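Lysin (Enterococcus phage IMEEF1, PDB 6IST) probably cleaves the peptidoglycan of its enterococcal host with a CHAP-type cysteine peptidase domain, which carries a bound calcium ion. Local coordinates at residues 5-8 against 9-13; 48-51 against 52-55; 184-188 against 189-193. All coordinates share one frame; numbering follows the deposited sequence.

Interaction 1. Residues 5-8 against 9-13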
# COMPACT_ATOMS: atom_id res chain seq x y z
N ASN C 5 20.40 -13.96 -5.81
CA ASN C 5 20.40 -14.88 -6.95
C ASN C 5 19.16 -14.77 -7.80
O ASN C 5 19.25 -14.97 -8.99
CB ASN C 5 20.57 -16.35 -6.53
CG ASN C 5 20.63 -17.27 -7.74
OD1 ASN C 5 21.54 -17.13 -8.58
ND2 ASN C 5 19.62 -18.13 -7.90
N ASP C 6 18.03 -14.45 -7.21
CA ASP C 6 16.82 -14.26 -8.00
C ASP C 6 16.93 -13.06 -8.89
O ASP C 6 16.61 -13.13 -10.07
CB ASP C 6 15.58 -14.17 -7.09
CG ASP C 6 15.26 -15.51 -6.42
OD1 ASP C 6 15.54 -16.53 -7.09
OD2 ASP C 6 14.78 -15.58 -5.25
N VAL C 7 17.40 -11.95 -8.33
CA VAL C 7 17.62 -10.78 -9.16
C VAL C 7 18.64 -11.03 -10.26
O VAL C 7 18.40 -10.74 -11.37
CB VAL C 7 18.04 -9.59 -8.33
CG1 VAL C 7 18.43 -8.44 -9.21
CG2 VAL C 7 16.86 -9.19 -7.48
N LEU C 8 19.74 -11.64 -9.93
CA LEU C 8 20.74 -11.84 -10.95
C LEU C 8 20.32 -12.80 -12.04
O LEU C 8 20.65 -12.61 -13.20
CB LEU C 8 22.06 -12.33 -10.33
CG LEU C 8 22.71 -11.37 -9.31
CD1 LEU C 8 23.90 -12.01 -8.64
CD2 LEU C 8 23.06 -10.08 -10.03
N SER C 9 19.61 -13.85 -11.66
CA SER C 9 19.03 -14.74 -12.68
C SER C 9 18.13 -13.98 -13.65
O SER C 9 18.25 -14.07 -14.84
CB SER C 9 18.29 -15.86 -12.01
OG SER C 9 17.76 -16.68 -13.01
N TYR C 10 17.24 -13.18 -13.10
CA TYR C 10 16.31 -12.41 -13.90
C TYR C 10 17.03 -11.41 -14.81
O TYR C 10 16.81 -11.37 -16.03
CB TYR C 10 15.30 -11.68 -12.99
CG TYR C 10 14.34 -10.84 -13.78
CD1 TYR C 10 13.30 -11.41 -14.48
CD2 TYR C 10 14.52 -9.49 -13.85
CE1 TYR C 10 12.43 -10.63 -15.26
CE2 TYR C 10 13.66 -8.69 -14.60
CZ TYR C 10 12.63 -9.25 -15.31
OH TYR C 10 11.82 -8.40 -16.06
N VAL C 11 17.93 -10.64 -14.23
CA VAL C 11 18.72 -9.66 -15.00
C VAL C 11 19.56 -10.30 -16.10
O VAL C 11 19.47 -9.89 -17.26
CB VAL C 11 19.57 -8.78 -14.08
CG1 VAL C 11 20.45 -7.84 -14.87
CG2 VAL C 11 18.61 -7.94 -13.25
N ASN C 12 20.32 -11.34 -15.77
CA ASN C 12 21.08 -12.03 -16.79
C ASN C 12 20.18 -12.63 -17.92
O ASN C 12 20.58 -12.64 -19.09
CB ASN C 12 21.98 -13.05 -16.17
CG ASN C 12 23.22 -12.43 -15.54
OD1 ASN C 12 23.91 -11.62 -16.19
ND2 ASN C 12 23.54 -12.82 -14.30
N GLY C 13 18.99 -13.09 -17.55
CA GLY C 13 17.93 -13.56 -18.46
C GLY C 13 17.42 -12.49 -19.40
O GLY C 13 16.92 -12.78 -20.46

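Interaction 2. Residues 48-51 against 52-55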
# COMPACT_ATOMS: atom_id res chain seq x y z
N ASN C 48 14.26 10.39 -14.41
CA ASN C 48 15.35 9.89 -15.25
C ASN C 48 16.38 9.28 -14.34
O ASN C 48 16.28 9.41 -13.14
CB ASN C 48 15.98 11.04 -16.00
CG ASN C 48 15.09 11.56 -17.09
OD1 ASN C 48 14.35 10.80 -17.65
ND2 ASN C 48 15.20 12.85 -17.42
N ALA C 49 17.39 8.65 -14.92
CA ALA C 49 18.45 8.06 -14.15
C ALA C 49 19.10 8.96 -13.15
O ALA C 49 19.44 8.56 -12.06
CB ALA C 49 19.48 7.47 -15.12
N ILE C 50 19.35 10.23 -13.51
CA ILE C 50 20.02 11.14 -12.68
C ILE C 50 19.28 11.43 -11.38
O ILE C 50 19.90 11.79 -10.40
CB ILE C 50 20.27 12.48 -13.44
CG1 ILE C 50 21.22 13.42 -12.69
CG2 ILE C 50 18.96 13.20 -13.82
CD1 ILE C 50 22.59 12.76 -12.53
N ALA C 51 17.95 11.32 -11.41
CA ALA C 51 17.15 11.46 -10.20
C ALA C 51 17.42 10.36 -9.18
O ALA C 51 17.15 10.56 -7.99
CB ALA C 51 15.68 11.49 -10.49
N LEU C 52 17.99 9.23 -9.59
CA LEU C 52 18.47 8.29 -8.54
C LEU C 52 19.52 8.86 -7.52
O LEU C 52 19.77 8.29 -6.44
CB LEU C 52 19.04 7.05 -9.24
CG LEU C 52 18.06 6.18 -10.01
CD1 LEU C 52 18.78 5.19 -10.91
CD2 LEU C 52 17.04 5.46 -9.12
N VAL C 53 20.21 9.93 -7.85
CA VAL C 53 21.24 10.51 -6.98
C VAL C 53 20.58 10.99 -5.70
O VAL C 53 21.12 10.86 -4.63
CB VAL C 53 21.98 11.68 -7.68
CG1 VAL C 53 22.78 12.51 -6.69
CG2 VAL C 53 22.92 11.14 -8.69
N ASP C 54 19.40 11.56 -5.81
CA ASP C 54 18.90 12.18 -4.58
C ASP C 54 17.41 11.95 -4.25
O ASP C 54 16.95 12.43 -3.23
CB ASP C 54 19.17 13.68 -4.73
CG ASP C 54 18.29 14.31 -5.79
OD1 ASP C 54 18.02 15.53 -5.65
OD2 ASP C 54 17.88 13.61 -6.75
N GLN C 55 16.70 11.15 -5.00
CA GLN C 55 15.30 10.89 -4.63
C GLN C 55 15.26 10.02 -3.37
O GLN C 55 16.19 9.26 -3.06
CB GLN C 55 14.55 10.24 -5.75
CG GLN C 55 14.89 8.79 -6.01
CD GLN C 55 14.25 8.26 -7.30
OE1 GLN C 55 13.34 7.48 -7.22
NE2 GLN C 55 14.73 8.68 -8.48
O HOH W 1 19.41 14.10 -9.28

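Interaction 3. Residues 184-188 against 189-193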
# COMPACT_ATOMS: atom_id res chain seq x y z
N PHE C 184 1.78 8.86 4.52
CA PHE C 184 1.42 7.56 5.15
C PHE C 184 -0.06 7.40 5.15
O PHE C 184 -0.76 8.24 5.65
CB PHE C 184 2.01 7.54 6.51
CG PHE C 184 1.80 6.28 7.32
CD1 PHE C 184 1.98 5.05 6.79
CD2 PHE C 184 1.50 6.40 8.66
CE1 PHE C 184 1.81 3.92 7.56
CE2 PHE C 184 1.35 5.29 9.47
CZ PHE C 184 1.49 4.04 8.90
N VAL C 185 -0.53 6.27 4.63
CA VAL C 185 -1.92 5.93 4.65
C VAL C 185 -2.14 4.94 5.76
O VAL C 185 -1.43 3.93 5.84
CB VAL C 185 -2.32 5.32 3.28
CG1 VAL C 185 -3.75 4.80 3.29
CG2 VAL C 185 -2.10 6.38 2.22
N ILE C 186 -3.08 5.27 6.65
CA ILE C 186 -3.42 4.44 7.78
C ILE C 186 -4.83 4.80 8.24
O ILE C 186 -5.17 5.97 8.30
CB ILE C 186 -2.42 4.65 8.95
CG1 ILE C 186 -2.82 3.81 10.17
CG2 ILE C 186 -2.28 6.11 9.32
CD1 ILE C 186 -1.76 3.63 11.22
N GLY C 187 -5.60 3.77 8.58
CA GLY C 187 -7.01 3.95 9.04
C GLY C 187 -7.90 4.74 8.09
O GLY C 187 -8.77 5.47 8.53
N GLY C 188 -7.69 4.60 6.79
CA GLY C 188 -8.47 5.36 5.84
C GLY C 188 -8.12 6.84 5.82
O GLY C 188 -8.89 7.62 5.29
N LYS C 189 -6.97 7.22 6.38
CA LYS C 189 -6.52 8.61 6.40
C LYS C 189 -5.12 8.72 5.78
O LYS C 189 -4.43 7.75 5.57
CB LYS C 189 -6.43 9.18 7.81
CG LYS C 189 -7.57 8.91 8.77
CD LYS C 189 -8.87 9.38 8.22
CE LYS C 189 -9.92 9.63 9.31
NZ LYS C 189 -9.95 8.65 10.41
N ARG C 190 -4.70 9.92 5.52
CA ARG C 190 -3.38 10.14 5.02
C ARG C 190 -2.63 11.14 5.90
O ARG C 190 -3.16 12.16 6.32
CB ARG C 190 -3.38 10.49 3.56
CG ARG C 190 -3.98 11.78 3.20
CD ARG C 190 -4.27 11.83 1.68
NE ARG C 190 -5.18 12.95 1.48
CZ ARG C 190 -4.82 14.21 1.31
NH1 ARG C 190 -3.55 14.58 1.20
NH2 ARG C 190 -5.77 15.11 1.18
N ILE C 191 -1.39 10.84 6.19
CA ILE C 191 -0.57 11.68 7.08
C ILE C 191 0.68 12.10 6.35
O ILE C 191 1.38 11.27 5.87
CB ILE C 191 -0.16 10.92 8.34
CG1 ILE C 191 -1.43 10.37 9.01
CG2 ILE C 191 0.69 11.83 9.25
CD1 ILE C 191 -1.24 9.71 10.36
N TYR C 192 0.93 13.40 6.23
CA TYR C 192 2.21 13.92 5.76
C TYR C 192 3.29 13.64 6.81
O TYR C 192 3.11 13.90 8.00
CB TYR C 192 2.15 15.43 5.42
CG TYR C 192 3.49 16.03 5.21
CD1 TYR C 192 4.23 15.70 4.09
CD2 TYR C 192 4.02 16.98 6.10
CE1 TYR C 192 5.50 16.24 3.89
CE2 TYR C 192 5.27 17.53 5.91
CZ TYR C 192 6.00 17.17 4.78
OH TYR C 192 7.22 17.67 4.53
N LEU C 193 4.37 13.00 6.37
CA LEU C 193 5.45 12.66 7.26
C LEU C 193 6.55 13.77 7.26
O LEU C 193 7.31 13.90 6.34
CB LEU C 193 6.06 11.34 6.81
CG LEU C 193 5.11 10.15 6.84
CD1 LEU C 193 5.81 9.00 6.10
CD2 LEU C 193 4.57 9.75 8.21
O HOH W 2 -10.26 5.79 10.81

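Interaction 1. Residues 5-8 against 9-13
Val7 and Val11 sit one turn apart on helix 4-13, near the start of the CHAP-type peptidase part of the chain, and the contact between 5-8 and 9-13 is that alpha-helix bonding to itself. Four successive i to i+4 bonds join the two halves. Ser9 N gives its hydrogen to Asn5 O, Tyr10 N to Asp6 O and Asn12 N to Leu8 O; in all three the donor is tilted from the carbonyl plane. The bond from Val11 N to Val7 O, 2.9 Å long, is straighter, with 176° at the hydrogen and the donor nearly in line with the C=O bond. Gly13 N continues the series onto Ser9 O, while Gly13 O takes a hydrogen bond from Lys17 NZ, further along the chain.

Val7 and Val11 are buried and lie side by side, pointing the same way, with Val7 CG1 resting 4.1 Å from Val11 CG2. Val11 CG2 is also 3.4 Å from Val7 O. Both valines pack on Val36 of helix 29-41, Val7 reaches Phe40 as well, and Val11 touches Thr95.

Tyr10 keeps its CB close to Asp6 O, 3.5 Å away, but with CG opposite the backbone N (chi1 179°) its ring leads away from 5-8, and its OH is hydrogen-bonded to Asp35 OD2 on helix 29-41, a polar tie beside the valine packing. On the far turn Asn12 folds back along the helix, its CG beside its own backbone N, and ND2 comes to 3.1 Å from Leu8 O, the same oxygen that accepts Asn12 N.

Interaction 2. Residues 48-51 against 52-55
Ala51 O and the Gln55 side chain meet where the chain leaves a short helical turn, and the hydrogen bonds converge there. Ala51 O accepts from three donors. Gln55 N lies nearly in line with the C=O bond at 3.1 Å. Asp54 N stands off one side of the carbonyl plane and Gln55 NE2 off the other, 3.1 Å from Ala51 O, with that oxygen in the plane of the Gln55 amide. Gln55 CG occupies the position between backbone N and carbonyl carbon (chi1 73°), which brings the side chain back to Ala51 O; NE2 also bonds to Tyr46 O.

Upstream, Leu52 N to Ala49 O and Val53 N to Ile50 O are i to i+3 bonds, the 3-10-like pattern of this loop between strands 43-44 and 62-65 of the CHAP domain. Water joins the same turn: one molecule donates to Ile50 O at 2.6 Å and to Asp54 OD2 at 3.0 Å, linking the carboxylate to the backbone.

Apolar contact is slight within the turn. Ile50 CD1 lies beside Val53 CG2 at 4.2 Å, both side chains pointing the same way. Leu52 packs on Met30, Thr91 and Ile136, and Ala49 on Cys29, the cysteine of a probable Cys-His-Asp catalytic triad.

Interaction 3. Residues 184-188 against 189-193
Phe184 to Ile186 and Lys189 to Tyr192 run antiparallel as a beta hairpin, their short axes 4.6 Å apart at closest and 149° between directions, closed by a type I' turn through Gly187 and Gly188. Phe184 and Ile191 exchange bonds, Ile191 N to Phe184 O being 2.7 Å, and Ile186 and Lys189 form the second hydrogen-bonded pair. Val185 and Arg190 make the non-hydrogen-bonded pair between them. Both glycines have positive phi, as this turn requires.

Phe184, Ile186, Lys189 and Ile191 share one face. The Ile186 and Ile191 side chains cross at a slant, Ile186 CG2 lying 3.9 Å from Ile191 CD1, while Ile186 CB lies over a face of the Phe184 ring, offset toward its rim. Phe184 CB meets Leu193 CD2 at 3.8 Å, and the ring runs on to Ala202, Leu205 and Ile206 of helix 196-208. On the opposite face, Arg190 turns away from the hairpin and bonds through NE to Leu232 O.

The Lys189 chain bends at chi2 (-57°) and again at chi4, laying CD 3.4 Å from Gly188 O and bringing NZ toward the turn. A water bridges Lys189 NZ, at 2.9 Å, to Gly187 O. NZ also bonds to the backbone of the chain of another protein, whose apolar side chains pack on Ile186, Ile191 and Leu193, so an apolar interface holds a lysine whose charge is met by water and backbone oxygen.

Overall arrangement
Along the chain the three contacts come in series, each within one stretch. Interactions 1 and 2 belong to the CHAP-type peptidase part, their centres 23 Å apart; they do not touch, but both pack on helix 29-41, interaction 1 at Val36 and Phe40 and interaction 2 at Cys29 and Met30. Residues 48-55 lie beside the probable catalytic centre. Interaction 3, after the unmodelled residues 144-167, ends on strand 189-192, the outermost counted in the mixed sheet of this chain, with the C-terminal tail bonded to it. Its centre is 35 Å from interaction 1 and 26 Å from interaction 2; it lies away from the calcium site and probable triad and packs on the chain of another protein.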